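Sugar phosphate isomerase/epimerase (Parabacteroides distasonis, PDB 3L23) binds a magnesium ion in a xylose isomerase-like TIM barrel and is probably an isomerase or epimerase acting on sugars or their phosphates. Local coordinates at residues I145-S150 / S209-E214; V217-M222 / H242-A247; D236-L241 / N267-Y272. One frame throughout, in Å; residues are numbered along the deposited sequence.

Overall arrangement
All three contacts lie in one TIM barrel and are largely buried. Each reaches the surface at one basic side chain: contact 1 at the end of Lys-210, contact 2 at Arg-246, contact 3 at Lys-239. Contact 1 joins helix 136-155 to the start of strand 211-216. Contact 2 lies past the other end of that strand, about 23 Å away between centres, where helix 217-222 meets the chain leaving strand 238-243. Contact 3 pairs strand 238-243 with the chain entering strand 272-274. The chemistry changes with place. Contact 1 is a small apolar patch with one serine bond. Contact 2 carries charge, aromatic rings and a magnesium ligand. Contact 3 is mostly backbone, isoleucine and water.

Contact 1: residues I145-S150 / S209-E214; sequences IFNQAS and SKVYFE. With EDO (1,2-ethanediol), chain G.
Ser-150 OG donates a hydrogen bond of 2.6 Å to the backbone O of Lys-210, just before strand 211-216 begins. The hydroxyl is swung anti to its own backbone N (chi1 171°), which sends it off the helix to this carbonyl. It approaches at a C=O...OG angle of 116°, tilted out of the carbonyl plane. Ser-150 OG also lies 3.4 Å from Lys-210 CB.

The tight part lies beside this bond. Val-211 CG2 fits against the helix, 3.5 Å from Asn-147 OD1 and 3.8 Å from Phe-146 O. The apolar neighbour of Val-211 CG2 is Phe-146 CB, at 4.1 Å. Asn-147 OD1 also accepts a hydrogen bond from Asp-207 N. The Phe-146 ring stacks on Phe-162 of the neighbouring strand 162-165, to which Lys-210 bonds by its backbone.

The looser side is the outer end of Lys-210, from CD to NZ. Lys-210 CD lies 3.8 Å from Asn-147 O. NZ forms a salt bridge with Asp-151 and a weak hydrogen bond to ethanediol, probably from the crystallisation liquor. This is helix-on-sheet packing of a TIM barrel. Ser-150 gives the Lys-210 carbonyl a side-chain donor, while the ammonium is carried past the helix, where Asp-151 probably balances it.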
loop_
_atom_site.group_PDB
_atom_site.type_symbol
_atom_site.label_atom_id
_atom_site.label_comp_id
_atom_site.label_asym_id
_atom_site.label_seq_id
_atom_site.Cartn_x
_atom_site.Cartn_y
_atom_site.Cartn_z
ATOM N N ILE A 145 -15.101 -10.468 -2.628
ATOM C CA ILE A 145 -15.098 -9.226 -3.385
ATOM C C ILE A 145 -13.661 -8.958 -3.894
ATOM O O ILE A 145 -13.475 -8.555 -5.051
ATOM C CB ILE A 145 -15.743 -8.041 -2.546
ATOM C CG1 ILE A 145 -17.257 -8.249 -2.465
ATOM C CG2 ILE A 145 -15.378 -6.653 -3.096
ATOM C CD1 ILE A 145 -17.988 -7.423 -1.362
ATOM N N PHE A 146 -12.656 -9.182 -3.067
ATOM C CA PHE A 146 -11.268 -9.000 -3.499
ATOM C C PHE A 146 -10.930 -9.942 -4.674
ATOM O O PHE A 146 -10.255 -9.549 -5.650
ATOM C CB PHE A 146 -10.299 -9.265 -2.353
ATOM C CG PHE A 146 -10.283 -8.194 -1.233
ATOM C CD1 PHE A 146 -10.965 -6.987 -1.332
ATOM C CD2 PHE A 146 -9.493 -8.411 -0.113
ATOM C CE1 PHE A 146 -10.912 -6.044 -0.278
ATOM C CE2 PHE A 146 -9.417 -7.469 0.916
ATOM C CZ PHE A 146 -10.116 -6.298 0.821
ATOM N N ASN A 147 -11.380 -11.197 -4.567
ATOM C CA ASN A 147 -11.134 -12.183 -5.631
ATOM C C ASN A 147 -11.773 -11.692 -6.942
ATOM O O ASN A 147 -11.158 -11.751 -7.998
ATOM C CB ASN A 147 -11.703 -13.568 -5.293
ATOM C CG ASN A 147 -10.876 -14.331 -4.287
ATOM O OD1 ASN A 147 -9.673 -14.093 -4.125
ATOM N ND2 ASN A 147 -11.506 -15.284 -3.623
ATOM N N GLN A 148 -13.003 -11.189 -6.864
ATOM C CA GLN A 148 -13.695 -10.723 -8.074
ATOM C C GLN A 148 -13.049 -9.437 -8.595
ATOM O O GLN A 148 -12.969 -9.248 -9.810
ATOM C CB GLN A 148 -15.172 -10.480 -7.833
ATOM C CG GLN A 148 -15.884 -10.199 -9.148
ATOM C CD GLN A 148 -17.388 -9.994 -9.024
ATOM O OE1 GLN A 148 -17.943 -9.967 -7.920
ATOM N NE2 GLN A 148 -18.043 -9.829 -10.162
ATOM N N ALA A 149 -12.602 -8.550 -7.699
ATOM C CA ALA A 149 -11.891 -7.313 -8.104
ATOM C C ALA A 149 -10.677 -7.660 -8.940
ATOM O O ALA A 149 -10.406 -7.015 -9.944
ATOM C CB ALA A 149 -11.472 -6.449 -6.878
ATOM N N SER A 150 -9.947 -8.698 -8.531
ATOM C CA SER A 150 -8.765 -9.130 -9.261
ATOM C C SER A 150 -9.105 -9.502 -10.691
ATOM O O SER A 150 -8.374 -9.123 -11.617
ATOM C CB SER A 150 -8.112 -10.302 -8.538
ATOM O OG SER A 150 -7.098 -10.860 -9.334
ATOM N N SER A 209 -3.854 -17.051 -6.699
ATOM C CA SER A 209 -3.625 -16.773 -8.107
ATOM C C SER A 209 -4.253 -15.436 -8.491
ATOM O O SER A 209 -4.084 -14.973 -9.612
ATOM C CB SER A 209 -4.208 -17.877 -8.991
ATOM O OG SER A 209 -5.634 -17.812 -9.038
ATOM N N LYS A 210 -5.008 -14.848 -7.569
ATOM C CA LYS A 210 -5.728 -13.593 -7.836
ATOM C C LYS A 210 -5.370 -12.382 -6.936
ATOM O O LYS A 210 -5.406 -11.231 -7.407
ATOM C CB LYS A 210 -7.206 -13.831 -7.673
ATOM C CG LYS A 210 -7.754 -14.876 -8.586
ATOM C CD LYS A 210 -9.259 -15.048 -8.411
ATOM C CE LYS A 210 -9.768 -16.238 -9.209
ATOM N NZ LYS A 210 -10.312 -15.904 -10.475
ATOM N N VAL A 211 -5.065 -12.655 -5.660
ATOM C CA VAL A 211 -4.839 -11.615 -4.624
ATOM C C VAL A 211 -3.471 -11.802 -4.010
ATOM O O VAL A 211 -3.096 -12.927 -3.685
ATOM C CB VAL A 211 -5.898 -11.741 -3.523
ATOM C CG1 VAL A 211 -5.603 -10.862 -2.291
ATOM C CG2 VAL A 211 -7.329 -11.494 -4.108
ATOM N N TYR A 212 -2.742 -10.696 -3.867
ATOM C CA TYR A 212 -1.443 -10.709 -3.190
ATOM C C TYR A 212 -1.470 -9.583 -2.178
ATOM O O TYR A 212 -2.362 -8.712 -2.180
ATOM C CB TYR A 212 -0.261 -10.519 -4.172
ATOM C CG TYR A 212 -0.299 -9.164 -4.835
ATOM C CD1 TYR A 212 -1.064 -8.951 -5.979
ATOM C CD2 TYR A 212 0.435 -8.088 -4.331
ATOM C CE1 TYR A 212 -1.135 -7.679 -6.564
ATOM C CE2 TYR A 212 0.351 -6.831 -4.883
ATOM C CZ TYR A 212 -0.425 -6.630 -6.010
ATOM O OH TYR A 212 -0.510 -5.355 -6.543
ATOM N N PHE A 213 -0.461 -9.583 -1.328
ATOM C CA PHE A 213 -0.367 -8.659 -0.232
ATOM C C PHE A 213 0.884 -7.772 -0.289
ATOM O O PHE A 213 1.993 -8.231 -0.648
ATOM C CB PHE A 213 -0.435 -9.441 1.109
ATOM C CG PHE A 213 -1.783 -10.093 1.336
ATOM C CD1 PHE A 213 -2.105 -11.278 0.776
ATOM C CD2 PHE A 213 -2.770 -9.426 2.046
ATOM C CE1 PHE A 213 -3.377 -11.825 0.911
ATOM C CE2 PHE A 213 -4.057 -9.965 2.196
ATOM C CZ PHE A 213 -4.356 -11.149 1.638
ATOM N N GLU A 214 0.680 -6.490 0.022
ATOM C CA GLU A 214 1.780 -5.551 0.220
ATOM C C GLU A 214 1.824 -5.385 1.720
ATOM O O GLU A 214 1.009 -4.639 2.260
ATOM C CB GLU A 214 1.513 -4.206 -0.463
ATOM C CG GLU A 214 2.574 -3.136 -0.233
ATOM C CD GLU A 214 2.252 -1.860 -0.903
ATOM O OE1 GLU A 214 1.199 -1.279 -0.600
ATOM O OE2 GLU A 214 3.034 -1.414 -1.760
HETATM C C1 EDO G . -13.865 -14.753 -8.612
HETATM O O1 EDO G . -13.663 -15.383 -9.881
HETATM C C2 EDO G . -13.629 -15.777 -7.525
HETATM O O2 EDO G . -12.341 -16.384 -7.672
#

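Contact 2: residues V217-M222 / H242-A247; sequences VYWTVM and HIKDRA. With MG (magnesium ion), chain B.
Tyr-218 lays its ring under the ammonium of Lys-244. Lys-244 NZ sits over one face, 3.6 Å from the Tyr-218 ring centroid and 27° off the normal, a cation-pi contact. Lys-244 is extended as far as CE and turns only at its last torsion (chi4 -56°), which brings NZ back over the ring. Lys-244 NZ also donates to Asp-245 O at 2.9 Å and forms a salt bridge with Glu-277. Asp-245 O lies over the same face, toward the rim. Met-222, present as selenomethionine, places CG over the opposite face, off its centre.

At the far end of the ring, Tyr-218 OH accepts a 2.8 Å hydrogen bond from Arg-246 NE, in the conformer described, and a weak one from NH2. The oxygen meets the guanidinium at its edge, near its plane, and the tyrosine ring and guanidinium planes stand 83° apart. A leucine in place of Tyr-218 would probably leave Arg-246 NE, in this conformer, without its acceptor and deprive Lys-244 of its aromatic face.

Val-217 N bonds nearly straight to His-242 O at 3.1 Å. The His-242 side chain leads into the barrel, where its ND1 binds magnesium at 2.3 Å. Two waters, His-165, Asp-216 and Glu-275 complete the site. Glu-47 accepts from His-242 NE2, which, together with the metal bond, probably sets the rotation of the imidazole.

Helix 217-222 directly follows strand 211-216, which carries Asp-216 at its end. It is held against the C-terminal end of neighbouring strand 238-243. Helix 257-267 packs on Val-217 and Ile-243, and helix 227-233 reaches Val-217 through Pro-227.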
loop_
_atom_site.group_PDB
_atom_site.type_symbol
_atom_site.label_atom_id
_atom_site.label_comp_id
_atom_site.label_asym_id
_atom_site.label_seq_id
_atom_site.Cartn_x
_atom_site.Cartn_y
_atom_site.Cartn_z
ATOM N N VAL A 217 5.397 -3.223 7.068
ATOM C CA VAL A 217 6.096 -3.852 8.195
ATOM C C VAL A 217 5.832 -3.131 9.516
ATOM O O VAL A 217 5.821 -3.781 10.568
ATOM C CB VAL A 217 7.623 -4.034 7.920
ATOM C CG1 VAL A 217 7.818 -4.930 6.721
ATOM C CG2 VAL A 217 8.362 -2.693 7.725
ATOM N N TYR A 218 5.723 -1.790 9.495
ATOM C CA TYR A 218 5.488 -1.024 10.708
ATOM C C TYR A 218 4.093 -1.332 11.276
ATOM O O TYR A 218 3.924 -1.582 12.492
ATOM C CB TYR A 218 5.574 0.476 10.438
ATOM C CG TYR A 218 5.121 1.367 11.576
ATOM C CD1 TYR A 218 5.928 1.635 12.691
ATOM C CD2 TYR A 218 3.838 1.972 11.579
ATOM C CE1 TYR A 218 5.512 2.486 13.687
ATOM C CE2 TYR A 218 3.444 2.783 12.547
ATOM C CZ TYR A 218 4.261 3.054 13.636
ATOM O OH TYR A 218 3.883 3.875 14.645
ATOM N N TRP A 219 3.079 -1.260 10.410
ATOM C CA TRP A 219 1.742 -1.470 10.918
ATOM C C TRP A 219 1.526 -2.904 11.366
ATOM O O TRP A 219 0.684 -3.168 12.212
ATOM C CB TRP A 219 0.671 -1.010 9.918
ATOM C CG TRP A 219 0.594 0.485 9.889
ATOM C CD1 TRP A 219 1.060 1.303 8.921
ATOM C CD2 TRP A 219 0.057 1.334 10.914
ATOM N NE1 TRP A 219 0.869 2.599 9.270
ATOM C CE2 TRP A 219 0.223 2.655 10.480
ATOM C CE3 TRP A 219 -0.557 1.100 12.140
ATOM C CZ2 TRP A 219 -0.179 3.747 11.233
ATOM C CZ3 TRP A 219 -0.997 2.176 12.894
ATOM C CH2 TRP A 219 -0.776 3.503 12.449
ATOM N N THR A 220 2.279 -3.842 10.824
ATOM C CA THR A 220 2.271 -5.254 11.299
ATOM C C THR A 220 2.751 -5.339 12.741
ATOM O O THR A 220 2.075 -5.914 13.631
ATOM C CB THR A 220 3.078 -6.202 10.349
ATOM O OG1 THR A 220 2.547 -6.061 9.028
ATOM C CG2 THR A 220 2.958 -7.679 10.793
ATOM N N VAL A 221 3.869 -4.671 13.017
ATOM C CA VAL A 221 4.359 -4.581 14.380
ATOM C C VAL A 221 3.351 -3.863 15.314
ATOM O O VAL A 221 3.132 -4.292 16.451
ATOM C CB VAL A 221 5.776 -3.937 14.405
ATOM C CG1 VAL A 221 6.270 -3.675 15.853
ATOM C CG2 VAL A 221 6.794 -4.829 13.574
HETATM N N MSE A 222 2.678 -2.839 14.801
HETATM C CA MSE A 222 1.683 -2.086 15.578
HETATM C C MSE A 222 0.431 -2.889 15.779
HETATM O O MSE A 222 -0.446 -2.503 16.597
HETATM C CB MSE A 222 1.349 -0.773 14.883
HETATM C CG MSE A 222 2.473 0.216 14.878
HETATM SE SE MSE A 222 2.870 1.005 16.569
HETATM C CE MSE A 222 1.358 2.200 16.407
ATOM N N HIS A 242 5.889 -2.296 2.391
ATOM C CA HIS A 242 6.136 -0.944 2.852
ATOM C C HIS A 242 7.168 -1.005 3.956
ATOM O O HIS A 242 7.020 -1.778 4.914
ATOM C CB HIS A 242 4.876 -0.271 3.386
ATOM C CG HIS A 242 4.071 0.407 2.328
ATOM N ND1 HIS A 242 3.032 1.271 2.639
ATOM C CD2 HIS A 242 4.125 0.332 0.980
ATOM C CE1 HIS A 242 2.526 1.729 1.502
ATOM N NE2 HIS A 242 3.166 1.175 0.489
ATOM N N ILE A 243 8.235 -0.219 3.782
ATOM C CA ILE A 243 9.307 -0.069 4.762
ATOM C C ILE A 243 9.058 1.263 5.462
ATOM O O ILE A 243 9.063 2.342 4.847
ATOM C CB ILE A 243 10.707 -0.104 4.079
ATOM C CG1 ILE A 243 10.977 -1.423 3.323
ATOM C CG2 ILE A 243 11.873 0.159 5.060
ATOM C CD1 ILE A 243 10.917 -2.705 4.140
ATOM N N LYS A 244 8.777 1.167 6.764
ATOM C CA LYS A 244 8.266 2.268 7.555
ATOM C C LYS A 244 8.697 2.083 8.995
ATOM O O LYS A 244 8.826 0.929 9.434
ATOM C CB LYS A 244 6.735 2.265 7.504
ATOM C CG LYS A 244 6.104 3.442 8.120
ATOM C CD LYS A 244 4.586 3.456 8.060
ATOM C CE LYS A 244 4.065 4.711 8.725
ATOM N NZ LYS A 244 4.520 4.909 10.162
ATOM N N ASP A 245 8.877 3.190 9.721
ATOM C CA ASP A 245 9.215 3.201 11.155
ATOM C C ASP A 245 8.191 4.164 11.789
ATOM O O ASP A 245 7.247 4.592 11.109
ATOM C CB ASP A 245 10.685 3.663 11.340
ATOM C CG ASP A 245 11.325 3.190 12.642
ATOM O OD1 ASP A 245 10.634 3.010 13.684
ATOM O OD2 ASP A 245 12.585 3.070 12.653
ATOM N N ARG A 246 8.347 4.493 13.065
ATOM C CA ARG A 246 7.519 5.520 13.703
ATOM C C ARG A 246 7.673 6.848 12.965
ATOM O O ARG A 246 6.673 7.555 12.681
ATOM C CB ARG A 246 7.914 5.657 15.156
ATOM C CG ARG A 246 7.296 6.801 15.936
ATOM C CD ARG A 246 5.801 6.879 15.874
ATOM N NE ARG A 246 5.117 5.672 16.338
ATOM C CZ ARG A 246 4.752 5.395 17.588
ATOM N NH1 ARG A 246 5.037 6.188 18.607
ATOM N NH2 ARG A 246 4.092 4.268 17.809
ATOM N N ALA A 247 8.932 7.176 12.656
ATOM C CA ALA A 247 9.279 8.382 11.888
ATOM C C ALA A 247 10.524 8.085 11.065
ATOM O O ALA A 247 10.496 7.171 10.269
ATOM C CB ALA A 247 9.474 9.587 12.809
HETATM MG MG MG B . 1.879 1.756 4.531
HETATM O O HOH W 1 0.564 2.528 6.017
HETATM O O HOH W 2 0.545 3.236 3.255
#

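Contact 3: residues D236-L241 / N267-Y272; sequences DRIKVL and NGIKDY. With EDO (1,2-ethanediol), chain F.
Leu-241 and Tyr-272 form a parallel beta bridge, with their CA atoms 4.6 Å apart. Leu-241 N donates to Asp-271 O at 3.2 Å, in the carbonyl plane. Two CA-H...O contacts lie beside it, from Val-240 CA to Asp-271 O and from Tyr-272 CA to Leu-241 O.

Ile-269 fills the angle between the two chains. Ile-269 CG2 lies 3.5 Å from Lys-239 O. CG1 is anti to the carbonyl carbon (chi1 -69°), and this branch carries Ile-269 CD1 to 3.5 Å from Ile-238 O. Ile-269 CD1 also meets Ile-238 CG2 at 4.2 Å and Leu-241 CD2. Met-264 and Met-231 of the outer helices pack on Ile-269 as well. Val-240 CG1 touches Asp-271 O at 3.5 Å.

Where the backbones diverge, water bridges them. One water donates to Ile-238 O and accepts from Asn-267 ND2. Another donates to Lys-239 O and accepts from Lys-270 N. Gly-268 ends helix 257-267 in a Schellman motif, with positive phi.

Ethanediol, probably from the crystallisation liquor, lies over one face of the Tyr-272 ring. Its O1 accepts from Tyr-272 N and donates to Tyr-272 O. Asp-271 OD1 forms a salt bridge with Lys-45, and OD2 a hydrogen bond with Tyr-124. This is the start of parallel pairing after a beta-alpha-beta crossover: waters satisfy carbonyls where the two chains are still apart, and direct bonding begins at Leu-241, farther along strand 238-243.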
loop_
_atom_site.group_PDB
_atom_site.type_symbol
_atom_site.label_atom_id
_atom_site.label_comp_id
_atom_site.label_asym_id
_atom_site.label_seq_id
_atom_site.Cartn_x
_atom_site.Cartn_y
_atom_site.Cartn_z
ATOM N N ASP A 236 4.550 -17.141 -0.530
ATOM C CA ASP A 236 3.788 -17.139 -1.781
ATOM C C ASP A 236 2.780 -15.976 -1.920
ATOM O O ASP A 236 2.258 -15.742 -3.020
ATOM C CB ASP A 236 3.030 -18.474 -1.951
ATOM C CG ASP A 236 2.077 -18.828 -0.757
ATOM O OD1 ASP A 236 2.388 -18.587 0.458
ATOM O OD2 ASP A 236 1.013 -19.448 -1.058
ATOM N N ARG A 237 2.472 -15.301 -0.817
ATOM C CA ARG A 237 1.403 -14.302 -0.800
ATOM C C ARG A 237 1.885 -12.868 -0.637
ATOM O O ARG A 237 1.226 -11.941 -1.091
ATOM C CB ARG A 237 0.460 -14.605 0.367
ATOM C CG ARG A 237 -0.070 -16.035 0.402
ATOM C CD ARG A 237 -0.769 -16.456 -0.888
ATOM N NE ARG A 237 -1.818 -15.557 -1.366
ATOM C CZ ARG A 237 -3.050 -15.481 -0.884
ATOM N NH1 ARG A 237 -3.439 -16.204 0.141
ATOM N NH2 ARG A 237 -3.913 -14.649 -1.433
ATOM N N ILE A 238 2.994 -12.671 0.067
ATOM C CA ILE A 238 3.472 -11.304 0.356
ATOM C C ILE A 238 4.513 -10.933 -0.686
ATOM O O ILE A 238 5.615 -11.482 -0.657
ATOM C CB ILE A 238 4.044 -11.208 1.775
ATOM C CG1 ILE A 238 2.932 -11.514 2.808
ATOM C CG2 ILE A 238 4.681 -9.818 1.944
ATOM C CD1 ILE A 238 3.431 -11.910 4.215
ATOM N N LYS A 239 4.151 -10.059 -1.619
ATOM C CA LYS A 239 4.945 -9.788 -2.807
ATOM C C LYS A 239 5.583 -8.413 -2.871
ATOM O O LYS A 239 6.450 -8.192 -3.708
ATOM C CB LYS A 239 4.064 -9.943 -4.028
ATOM C CG LYS A 239 3.459 -11.330 -4.152
ATOM C CD LYS A 239 4.280 -12.248 -4.982
ATOM C CE LYS A 239 3.588 -13.638 -5.161
ATOM N NZ LYS A 239 2.131 -13.549 -5.601
ATOM N N VAL A 240 5.136 -7.492 -2.020
ATOM C CA VAL A 240 5.648 -6.119 -1.983
ATOM C C VAL A 240 5.699 -5.704 -0.527
ATOM O O VAL A 240 4.909 -6.187 0.243
ATOM C CB VAL A 240 4.712 -5.149 -2.769
ATOM C CG1 VAL A 240 5.309 -3.742 -2.844
ATOM C CG2 VAL A 240 4.410 -5.697 -4.202
ATOM N N LEU A 241 6.640 -4.833 -0.124
ATOM C CA LEU A 241 6.622 -4.303 1.234
ATOM C C LEU A 241 6.499 -2.779 1.313
ATOM O O LEU A 241 6.917 -2.065 0.423
ATOM C CB LEU A 241 7.914 -4.649 2.017
ATOM C CG LEU A 241 8.311 -6.119 2.204
ATOM C CD1 LEU A 241 9.576 -6.228 3.021
ATOM C CD2 LEU A 241 7.144 -6.847 2.883
ATOM N N ASN A 267 13.132 -14.229 0.420
ATOM C CA ASN A 267 11.860 -14.493 -0.229
ATOM C C ASN A 267 11.801 -14.123 -1.701
ATOM O O ASN A 267 10.874 -14.531 -2.399
ATOM C CB ASN A 267 10.741 -13.727 0.461
ATOM C CG ASN A 267 10.198 -14.442 1.673
ATOM O OD1 ASN A 267 10.915 -15.143 2.368
ATOM N ND2 ASN A 267 8.913 -14.209 1.958
ATOM N N GLY A 268 12.776 -13.361 -2.171
ATOM C CA GLY A 268 12.760 -12.890 -3.560
ATOM C C GLY A 268 11.773 -11.763 -3.831
ATOM O O GLY A 268 11.356 -11.571 -4.982
ATOM N N ILE A 269 11.416 -11.008 -2.801
ATOM C CA ILE A 269 10.553 -9.834 -2.953
ATOM C C ILE A 269 11.358 -8.758 -3.724
ATOM O O ILE A 269 12.426 -8.369 -3.316
ATOM C CB ILE A 269 10.025 -9.341 -1.598
ATOM C CG1 ILE A 269 9.029 -10.353 -1.018
ATOM C CG2 ILE A 269 9.351 -7.981 -1.763
ATOM C CD1 ILE A 269 8.617 -10.077 0.404
ATOM N N LYS A 270 10.811 -8.306 -4.842
ATOM C CA LYS A 270 11.479 -7.396 -5.778
ATOM C C LYS A 270 11.037 -5.932 -5.686
ATOM O O LYS A 270 11.526 -5.109 -6.452
ATOM C CB LYS A 270 11.155 -7.835 -7.198
ATOM N N ASP A 271 10.079 -5.599 -4.844
ATOM C CA ASP A 271 9.649 -4.222 -4.766
ATOM C C ASP A 271 9.325 -3.826 -3.342
ATOM O O ASP A 271 8.659 -4.559 -2.636
ATOM C CB ASP A 271 8.411 -4.029 -5.659
ATOM C CG ASP A 271 8.754 -4.150 -7.142
ATOM O OD1 ASP A 271 9.545 -3.296 -7.615
ATOM O OD2 ASP A 271 8.243 -5.083 -7.787
ATOM N N TYR A 272 9.819 -2.659 -2.937
ATOM C CA TYR A 272 9.426 -2.055 -1.704
ATOM C C TYR A 272 9.308 -0.554 -1.875
ATOM O O TYR A 272 9.905 0.044 -2.791
ATOM C CB TYR A 272 10.375 -2.396 -0.540
ATOM C CG TYR A 272 11.727 -1.727 -0.612
ATOM C CD1 TYR A 272 11.948 -0.448 -0.117
ATOM C CD2 TYR A 272 12.806 -2.381 -1.159
ATOM C CE1 TYR A 272 13.191 0.155 -0.168
ATOM C CE2 TYR A 272 14.045 -1.763 -1.223
ATOM C CZ TYR A 272 14.227 -0.501 -0.700
ATOM O OH TYR A 272 15.469 0.129 -0.758
HETATM C C1 EDO F . 12.517 -0.660 -4.469
HETATM O O1 EDO F . 11.236 -1.068 -4.995
HETATM C C2 EDO F . 13.521 -1.794 -4.580
HETATM O O2 EDO F . 13.716 -2.052 -5.960
HETATM O O HOH W 3 7.406 -13.352 -0.282
HETATM O O HOH W 4 7.970 -9.468 -5.567
#